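Local structure of putative dehydrogenase (Pseudomonas fluorescens, 6UUG) at residues A59-L64 against A103-F108; E363-R368 against L374-H379; A342-K347 against L396-D401. The protein is the flavin-dependent methanesulfinate monooxygenase MsuC, part of a two-component system that serves bacterial assimilation of methyl sulfur. All blocks are in the same frame, centred on the assembly; numbering follows the deposited sequence.

Contact 1 of 3, residues A59-L64 against A103-F108; sequences AERDAL and AHVFGF
Leu64 and Phe106 supply the apolar half of this contact between helix 58-67 and helix 100-119. Leu64 points at the other helix, and its CD2 comes within 4.2 Å of Phe106 CD1, meeting the ring obliquely. Phe95 and His110 each make an edge-to-face contact with the ring; Leu39 and Phe95 also pack on Leu64.

The second meeting is polar against apolar. Arg61 crosses Val105 at about a right angle, bringing NH1 to 3.8 Å from Val105 CB. The two methyls are hardly farther away, with Val105 CG2 3.9 Å and CG1 4.0 Å from Arg61 NH1. Val105 CB lies near the guanidinium plane, so the valine meets the edge of this flat group. A bend in the arginine chain at chi3 (62°) helps carry the guanidinium toward the valine, although the side chain of Arg61 does not set out from its backbone in that direction.

The charge is answered outside the two helices, where NE forms a salt bridge with Asp173 and Phe138 makes a cation-pi contact. Both helices belong to the helical N-terminal domain of the acyl-CoA dehydrogenase family. Between the two segments the join is van der Waals packing alone; the ionic grip of Arg61 ties helix 58-67 to Asp173, with Val105 filling in against the guanidinium.

Contact 2 of 3, residues E363-R368 against L374-H379; sequences EVTGAR and LRLDRH
Thr365 and Leu376 meet tip to tip, OG1 of the threonine standing 3.9 Å from CD2 of the leucine. A lighter touch follows at the other end of the segments, where Leu374 CD1 lies 4.2 Å from the carbonyl oxygen of Arg368. The two leucines thus supply methyl groups, while the threonine hydroxyl and a backbone carbonyl supply the opposing surface.

The next shell fixes these groups. Thr365 OG1 sits between the backbone N and the carbonyl carbon (chi1 60°) and is hydrogen-bonded to Ser369 OG; against the methyl of Leu376 it makes only a packing contact. Gly366, with positive phi, ends the helix and turns the chain away into the loop. On the other side, Leu376 is carried by a type I turn from Arg375 to Arg378, whose Arg378 N is 3.0 Å from Arg375 O. The Arg378 side chain folds back to the same oxygen, with NH1 also 3.0 Å from Arg375 O and a fairly straight bond (158°). Arg375 O lies almost in the guanidinium plane, while NH1 stands well above the carbonyl plane, and the two donors reach the oxygen from opposite faces. His379 NE2 lies over one face of the Arg378 guanidinium, near its rim, and Glu270 accepts from both residues.

Within the C-terminal acyl-CoA dehydrogenase region, the contact joins the turn after helix 362-365 to the lead-in of helix 378-386. Glu270 and Tyr274 of helix 247-277 also back Leu376 and Thr365, respectively. Helix 32-53 lies against Arg375 and Arg378, helix 294-327 packs on Val364, and His389 of the second subunit touches Ala367.

Contact 3 of 3, residues A342-K347 against L396-D401; sequences AIATAK and LHELGD
Thr345 and Leu399, whose CA atoms are 7.3 Å apart, mark the nearest backbone approach of two helical segments that run in largely opposed directions at 134°, with their axes 10.1 Å apart. Leu399 does most of the touching. Its side chain crosses that of Thr345 at about a right angle, and its two methyls both reach the Thr345 hydroxyl, CD2 more closely. CD2 comes to 3.5 Å from Thr345 OG1 and to 4.0 Å from Ala344 CB. CD1 reaches past the side chains to the backbone, 3.8 Å from Thr345 CA and 3.9 Å from Ala344 O. With CG beside the backbone N and anti to the carbonyl carbon (chi1 -73°), the isobutyl group of Leu399 is directed at helix 333-360.

The threonine hydroxyl is not left to the leucine methyl: it is hydrogen-bonded to Thr341 O one turn earlier on its own helix. Helix 333-360 belongs to the C-terminal helical domain of the acyl-CoA dehydrogenase fold, and helix 392-405, the last in the chain, packs across it, while Leu313 of helix 294-327 also meets Thr345 and Ala346. Replacing Leu399 by an alanine would probably open a gap over Ala344 and Thr345, since both methyls that fill it would be gone.

Glu398 adds a flanking contact, its extended chain, CG anti to the backbone N (chi1 171°), bringing OE2 to 3.8 Å from Ala344 CB. That meeting is plain packing of a carboxylate oxygen on a methyl group. Thr345 and Leu399 are also packed upon by Trp304 and Val305, respectively, of the third subunit.

The three contacts are well separated, with centres about 26 Å apart for contacts 1 and 2, about 29 Å for contacts 1 and 3, and about 31 Å for contacts 2 and 3. Contact 1, in the N-terminal helical domain, closes before the others open and lies on the opposite side of the chain's centre from contact 3; contact 2 is nested within the chain loop closed by contact 3. Helix 247-277 borders all three, through Phe256 at contact 1, Glu270 and Tyr274 at contact 2, and against Ile343 and Lys347 at contact 3. Helix 32-53 touches both contacts 1 and 2. Contacts 2 and 3 also border other subunits of the four-chain assembly, whereas contact 1 is internal to its chain.

Contact 1 of 3, residues A59-L64 against A103-F108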
loop_
_atom_site.group_PDB
_atom_site.type_symbol
_atom_site.label_atom_id
_atom_site.label_comp_id
_atom_site.label_asym_id
_atom_site.label_seq_id
_atom_site.Cartn_x
_atom_site.Cartn_y
_atom_site.Cartn_z
ATOM N N ALA A 59 27.998 25.097 -18.531
ATOM C CA ALA A 59 29.219 24.894 -17.757
ATOM C C ALA A 59 29.388 23.430 -17.353
ATOM O O ALA A 59 30.504 22.889 -17.376
ATOM C CB ALA A 59 29.202 25.796 -16.520
ATOM N N GLU A 60 28.289 22.771 -16.980
ATOM C CA GLU A 60 28.366 21.368 -16.583
ATOM C C GLU A 60 28.622 20.467 -17.787
ATOM O O GLU A 60 29.359 19.480 -17.684
ATOM C CB GLU A 60 27.079 20.958 -15.859
ATOM C CG GLU A 60 26.879 21.614 -14.492
ATOM C CD GLU A 60 26.656 23.127 -14.559
ATOM O OE1 GLU A 60 26.032 23.608 -15.535
ATOM O OE2 GLU A 60 27.118 23.837 -13.635
ATOM N N ARG A 61 28.024 20.790 -18.933
ATOM C CA ARG A 61 28.269 20.006 -20.137
ATOM C C ARG A 61 29.717 20.141 -20.590
ATOM O O ARG A 61 30.330 19.161 -21.026
ATOM C CB ARG A 61 27.302 20.429 -21.246
ATOM C CG ARG A 61 25.825 20.127 -20.934
ATOM C CD ARG A 61 24.879 20.731 -21.968
ATOM N NE ARG A 61 25.124 20.177 -23.291
ATOM C CZ ARG A 61 24.528 19.094 -23.778
ATOM N NH1 ARG A 61 23.621 18.433 -23.054
ATOM N NH2 ARG A 61 24.840 18.665 -24.993
ATOM N N ASP A 62 30.294 21.346 -20.476
ATOM C CA ASP A 62 31.712 21.501 -20.805
ATOM C C ASP A 62 32.594 20.729 -19.828
ATOM O O ASP A 62 33.626 20.173 -20.219
ATOM C CB ASP A 62 32.102 22.984 -20.817
ATOM C CG ASP A 62 31.585 23.723 -22.046
ATOM O OD1 ASP A 62 31.222 23.065 -23.049
ATOM O OD2 ASP A 62 31.546 24.972 -22.002
ATOM N N ALA A 63 32.205 20.687 -18.551
ATOM C CA ALA A 63 32.946 19.890 -17.579
ATOM C C ALA A 63 32.936 18.411 -17.952
ATOM O O ALA A 63 33.926 17.706 -17.734
ATOM C CB ALA A 63 32.369 20.097 -16.179
ATOM N N LEU A 64 31.822 17.921 -18.501
ATOM C CA LEU A 64 31.790 16.561 -19.036
ATOM C C LEU A 64 32.730 16.411 -20.228
ATOM O O LEU A 64 33.453 15.412 -20.332
ATOM C CB LEU A 64 30.357 16.181 -19.427
ATOM C CG LEU A 64 29.389 15.964 -18.259
ATOM C CD1 LEU A 64 27.976 15.718 -18.795
ATOM C CD2 LEU A 64 29.834 14.796 -17.418
ATOM N N ALA A 103 22.425 13.589 -15.593
ATOM C CA ALA A 103 22.460 12.140 -15.766
ATOM C C ALA A 103 21.740 11.731 -17.041
ATOM O O ALA A 103 22.199 10.840 -17.765
ATOM C CB ALA A 103 21.840 11.446 -14.555
ATOM N N HIS A 104 20.613 12.388 -17.333
ATOM C CA HIS A 104 19.804 12.062 -18.508
ATOM C C HIS A 104 20.545 12.349 -19.808
ATOM O O HIS A 104 20.594 11.501 -20.702
ATOM C CB HIS A 104 18.502 12.860 -18.439
ATOM C CG HIS A 104 17.454 12.443 -19.426
ATOM N ND1 HIS A 104 16.110 12.632 -19.181
ATOM C CD2 HIS A 104 17.534 11.878 -20.653
ATOM C CE1 HIS A 104 15.408 12.197 -20.212
ATOM N NE2 HIS A 104 16.248 11.737 -21.121
ATOM N N VAL A 105 21.098 13.554 -19.951
ATOM C CA VAL A 105 21.763 13.861 -21.213
ATOM C C VAL A 105 23.049 13.067 -21.350
ATOM O O VAL A 105 23.432 12.714 -22.464
ATOM C CB VAL A 105 22.020 15.370 -21.360
ATOM C CG1 VAL A 105 20.690 16.086 -21.569
ATOM C CG2 VAL A 105 22.780 15.909 -20.172
ATOM N N PHE A 106 23.732 12.772 -20.238
ATOM C CA PHE A 106 24.926 11.923 -20.305
ATOM C C PHE A 106 24.559 10.505 -20.732
ATOM O O PHE A 106 25.176 9.936 -21.646
ATOM C CB PHE A 106 25.643 11.922 -18.951
ATOM C CG PHE A 106 26.876 11.058 -18.915
ATOM C CD1 PHE A 106 28.070 11.518 -19.450
ATOM C CD2 PHE A 106 26.842 9.794 -18.348
ATOM C CE1 PHE A 106 29.211 10.735 -19.421
ATOM C CE2 PHE A 106 27.987 8.997 -18.317
ATOM C CZ PHE A 106 29.176 9.473 -18.855
ATOM N N GLY A 107 23.551 9.918 -20.083
ATOM C CA GLY A 107 23.111 8.587 -20.467
ATOM C C GLY A 107 22.599 8.523 -21.895
ATOM O O GLY A 107 22.890 7.568 -22.624
ATOM N N PHE A 108 21.858 9.548 -22.329
ATOM C CA PHE A 108 21.363 9.539 -23.702
ATOM C C PHE A 108 22.492 9.719 -24.713
ATOM O O PHE A 108 22.430 9.151 -25.802
ATOM C CB PHE A 108 20.289 10.610 -23.882
ATOM C CG PHE A 108 18.897 10.059 -23.845
ATOM C CD1 PHE A 108 18.558 9.072 -22.942
ATOM C CD2 PHE A 108 17.925 10.529 -24.717
ATOM C CE1 PHE A 108 17.268 8.551 -22.907
ATOM C CE2 PHE A 108 16.637 10.016 -24.685
ATOM C CZ PHE A 108 16.311 9.028 -23.776
#

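Contact 2 of 3, residues E363-R368 against L374-H379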
loop_
_atom_site.group_PDB
_atom_site.type_symbol
_atom_site.label_atom_id
_atom_site.label_comp_id
_atom_site.label_asym_id
_atom_site.label_seq_id
_atom_site.Cartn_x
_atom_site.Cartn_y
_atom_site.Cartn_z
ATOM N N GLU A 363 8.314 12.967 5.715
ATOM C CA GLU A 363 7.844 12.653 7.069
ATOM C C GLU A 363 8.979 12.503 8.079
ATOM O O GLU A 363 8.716 12.523 9.285
ATOM C CB GLU A 363 7.011 11.378 7.075
ATOM C CG GLU A 363 5.685 11.515 6.352
ATOM C CD GLU A 363 4.721 10.400 6.711
ATOM O OE1 GLU A 363 3.936 10.000 5.828
ATOM O OE2 GLU A 363 4.739 9.931 7.874
ATOM N N VAL A 364 10.215 12.321 7.632
ATOM C CA VAL A 364 11.351 12.268 8.548
ATOM C C VAL A 364 12.249 13.484 8.455
ATOM O O VAL A 364 13.162 13.612 9.285
ATOM C CB VAL A 364 12.194 10.987 8.363
ATOM C CG1 VAL A 364 11.334 9.740 8.598
ATOM C CG2 VAL A 364 12.858 10.977 7.006
ATOM N N THR A 365 12.040 14.372 7.485
ATOM C CA THR A 365 12.762 15.639 7.466
ATOM C C THR A 365 11.944 16.759 8.106
ATOM O O THR A 365 12.506 17.603 8.807
ATOM C CB THR A 365 13.186 16.013 6.036
ATOM O OG1 THR A 365 12.037 16.146 5.186
ATOM C CG2 THR A 365 14.105 14.957 5.466
ATOM N N GLY A 366 10.627 16.786 7.899
ATOM C CA GLY A 366 9.754 17.634 8.698
ATOM C C GLY A 366 9.363 18.937 8.019
ATOM O O GLY A 366 9.726 19.231 6.875
ATOM N N ALA A 367 8.626 19.749 8.791
ATOM C CA ALA A 367 7.918 20.898 8.234
ATOM C C ALA A 367 8.860 21.982 7.719
ATOM O O ALA A 367 8.496 22.730 6.807
ATOM C CB ALA A 367 6.970 21.488 9.282
ATOM N N ARG A 368 10.059 22.099 8.286
ATOM C CA ARG A 368 10.983 23.125 7.819
ATOM C C ARG A 368 11.737 22.720 6.553
ATOM O O ARG A 368 12.377 23.576 5.929
ATOM C CB ARG A 368 11.961 23.480 8.948
ATOM C CG ARG A 368 11.316 24.311 10.071
ATOM C CD ARG A 368 12.023 24.150 11.418
ATOM N NE ARG A 368 13.436 24.520 11.364
ATOM C CZ ARG A 368 14.444 23.649 11.352
ATOM N NH1 ARG A 368 14.203 22.343 11.397
ATOM N NH2 ARG A 368 15.697 24.084 11.302
ATOM N N LEU A 374 15.779 24.990 -0.464
ATOM C CA LEU A 374 16.298 23.632 -0.447
ATOM C C LEU A 374 15.849 22.816 -1.651
ATOM O O LEU A 374 16.585 21.914 -2.074
ATOM C CB LEU A 374 15.861 22.921 0.838
ATOM C CG LEU A 374 16.241 23.583 2.163
ATOM C CD1 LEU A 374 15.558 22.880 3.324
ATOM C CD2 LEU A 374 17.749 23.543 2.331
ATOM N N ARG A 375 14.672 23.127 -2.208
ATOM C CA ARG A 375 14.055 22.386 -3.321
ATOM C C ARG A 375 14.196 20.873 -3.134
ATOM O O ARG A 375 14.566 20.129 -4.046
ATOM C CB ARG A 375 14.636 22.833 -4.664
ATOM C CG ARG A 375 14.530 24.343 -4.877
ATOM C CD ARG A 375 15.146 24.813 -6.174
ATOM N NE ARG A 375 14.311 24.468 -7.314
ATOM C CZ ARG A 375 13.248 25.166 -7.698
ATOM N NH1 ARG A 375 12.886 26.254 -7.027
ATOM N NH2 ARG A 375 12.546 24.768 -8.751
ATOM N N LEU A 376 13.884 20.418 -1.921
ATOM C CA LEU A 376 13.970 18.994 -1.619
ATOM C C LEU A 376 12.956 18.179 -2.417
ATOM O O LEU A 376 13.152 16.971 -2.601
ATOM C CB LEU A 376 13.786 18.784 -0.113
ATOM C CG LEU A 376 14.011 17.411 0.505
ATOM C CD1 LEU A 376 15.407 16.866 0.199
ATOM C CD2 LEU A 376 13.780 17.511 2.004
ATOM N N ASP A 377 11.900 18.824 -2.928
ATOM C CA ASP A 377 10.924 18.175 -3.796
ATOM C C ASP A 377 11.445 17.917 -5.200
ATOM O O ASP A 377 10.741 17.265 -5.979
ATOM C CB ASP A 377 9.653 19.034 -3.899
ATOM C CG ASP A 377 9.909 20.377 -4.575
ATOM O OD1 ASP A 377 10.939 21.004 -4.254
ATOM O OD2 ASP A 377 9.096 20.811 -5.438
ATOM N N ARG A 378 12.634 18.421 -5.556
ATOM C CA ARG A 378 13.118 18.236 -6.924
ATOM C C ARG A 378 13.312 16.756 -7.259
ATOM O O ARG A 378 13.057 16.343 -8.397
ATOM C CB ARG A 378 14.418 19.030 -7.146
ATOM C CG ARG A 378 15.688 18.455 -6.501
ATOM C CD ARG A 378 16.848 19.461 -6.544
ATOM N NE ARG A 378 18.080 18.890 -5.995
ATOM C CZ ARG A 378 18.303 18.732 -4.693
ATOM N NH1 ARG A 378 17.385 19.112 -3.806
ATOM N NH2 ARG A 378 19.441 18.196 -4.268
ATOM N N HIS A 379 13.722 15.941 -6.285
ATOM C CA HIS A 379 13.852 14.509 -6.543
ATOM C C HIS A 379 12.505 13.913 -6.924
ATOM O O HIS A 379 12.389 13.223 -7.937
ATOM C CB HIS A 379 14.414 13.783 -5.322
ATOM C CG HIS A 379 15.674 14.389 -4.780
ATOM N ND1 HIS A 379 16.873 14.343 -5.457
ATOM C CD2 HIS A 379 15.923 15.030 -3.613
ATOM C CE1 HIS A 379 17.805 14.943 -4.736
ATOM N NE2 HIS A 379 17.254 15.373 -3.614
#

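Contact 3 of 3, residues A342-K347 against L396-D401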
loop_
_atom_site.group_PDB
_atom_site.type_symbol
_atom_site.label_atom_id
_atom_site.label_comp_id
_atom_site.label_asym_id
_atom_site.label_seq_id
_atom_site.Cartn_x
_atom_site.Cartn_y
_atom_site.Cartn_z
ATOM N N ALA A 342 14.223 -8.894 -17.124
ATOM C CA ALA A 342 14.970 -8.464 -15.943
ATOM C C ALA A 342 15.021 -6.943 -15.832
ATOM O O ALA A 342 14.963 -6.390 -14.725
ATOM C CB ALA A 342 16.394 -9.034 -15.984
ATOM N N ILE A 343 15.177 -6.249 -16.963
ATOM C CA ILE A 343 15.218 -4.785 -16.949
ATOM C C ILE A 343 13.852 -4.220 -16.569
ATOM O O ILE A 343 13.742 -3.276 -15.772
ATOM C CB ILE A 343 15.672 -4.242 -18.318
ATOM C CG1 ILE A 343 17.152 -4.555 -18.566
ATOM C CG2 ILE A 343 15.427 -2.728 -18.389
ATOM C CD1 ILE A 343 17.565 -4.418 -20.071
ATOM N N ALA A 344 12.791 -4.759 -17.169
ATOM C CA ALA A 344 11.456 -4.248 -16.850
ATOM C C ALA A 344 11.120 -4.472 -15.390
ATOM O O ALA A 344 10.489 -3.618 -14.758
ATOM C CB ALA A 344 10.399 -4.911 -17.736
ATOM N N THR A 345 11.551 -5.609 -14.832
ATOM C CA THR A 345 11.335 -5.888 -13.414
ATOM C C THR A 345 12.032 -4.842 -12.553
ATOM O O THR A 345 11.441 -4.296 -11.610
ATOM C CB THR A 345 11.862 -7.295 -13.094
ATOM O OG1 THR A 345 11.102 -8.271 -13.823
ATOM C CG2 THR A 345 11.759 -7.597 -11.616
ATOM N N ALA A 346 13.296 -4.546 -12.874
ATOM C CA ALA A 346 14.040 -3.515 -12.148
ATOM C C ALA A 346 13.407 -2.137 -12.313
ATOM O O ALA A 346 13.350 -1.353 -11.355
ATOM C CB ALA A 346 15.501 -3.488 -12.620
ATOM N N LYS A 347 12.934 -1.819 -13.524
ATOM C CA LYS A 347 12.345 -0.506 -13.772
ATOM C C LYS A 347 11.062 -0.310 -12.978
ATOM O O LYS A 347 10.833 0.779 -12.427
ATOM C CB LYS A 347 12.083 -0.324 -15.273
ATOM C CG LYS A 347 11.794 1.148 -15.628
ATOM C CD LYS A 347 11.771 1.419 -17.127
ATOM C CE LYS A 347 11.290 2.853 -17.401
ATOM N NZ LYS A 347 10.187 2.872 -18.389
ATOM N N LEU A 396 3.600 -3.782 -16.189
ATOM C CA LEU A 396 3.096 -4.891 -15.389
ATOM C C LEU A 396 2.367 -5.904 -16.263
ATOM O O LEU A 396 2.440 -7.113 -16.019
ATOM C CB LEU A 396 2.171 -4.359 -14.281
ATOM C CG LEU A 396 2.909 -3.596 -13.170
ATOM C CD1 LEU A 396 1.927 -2.881 -12.240
ATOM C CD2 LEU A 396 3.782 -4.564 -12.386
ATOM N N HIS A 397 1.634 -5.417 -17.269
ATOM C CA HIS A 397 0.969 -6.305 -18.217
ATOM C C HIS A 397 1.986 -7.226 -18.900
ATOM O O HIS A 397 1.806 -8.452 -18.939
ATOM C CB HIS A 397 0.199 -5.445 -19.229
ATOM C CG HIS A 397 -0.671 -6.226 -20.172
ATOM N ND1 HIS A 397 -0.153 -6.961 -21.221
ATOM C CD2 HIS A 397 -2.019 -6.332 -20.267
ATOM C CE1 HIS A 397 -1.148 -7.514 -21.899
ATOM N NE2 HIS A 397 -2.288 -7.149 -21.343
ATOM N N GLU A 398 3.081 -6.649 -19.407
ATOM C CA GLU A 398 4.137 -7.426 -20.065
ATOM C C GLU A 398 4.769 -8.443 -19.111
ATOM O O GLU A 398 4.977 -9.609 -19.467
ATOM C CB GLU A 398 5.198 -6.460 -20.616
ATOM C CG GLU A 398 6.469 -7.113 -21.142
ATOM C CD GLU A 398 7.664 -6.154 -21.173
ATOM O OE1 GLU A 398 7.490 -4.994 -21.606
ATOM O OE2 GLU A 398 8.776 -6.574 -20.747
ATOM N N LEU A 399 5.095 -8.013 -17.886
ATOM C CA LEU A 399 5.693 -8.924 -16.919
ATOM C C LEU A 399 4.732 -10.035 -16.513
ATOM O O LEU A 399 5.166 -11.162 -16.247
ATOM C CB LEU A 399 6.164 -8.141 -15.685
ATOM C CG LEU A 399 7.420 -7.276 -15.895
ATOM C CD1 LEU A 399 7.752 -6.435 -14.650
ATOM C CD2 LEU A 399 8.637 -8.143 -16.264
ATOM N N GLY A 400 3.434 -9.742 -16.449
ATOM C CA GLY A 400 2.480 -10.792 -16.149
ATOM C C GLY A 400 2.391 -11.788 -17.283
ATOM O O GLY A 400 2.212 -12.982 -17.056
ATOM N N ASP A 401 2.528 -11.308 -18.517
ATOM C CA ASP A 401 2.508 -12.227 -19.649
ATOM C C ASP A 401 3.666 -13.209 -19.555
ATOM O O ASP A 401 3.517 -14.383 -19.897
ATOM C CB ASP A 401 2.554 -11.445 -20.956
ATOM C CG ASP A 401 1.904 -12.193 -22.127
ATOM O OD1 ASP A 401 1.052 -13.077 -21.912
ATOM O OD2 ASP A 401 2.269 -11.883 -23.277
#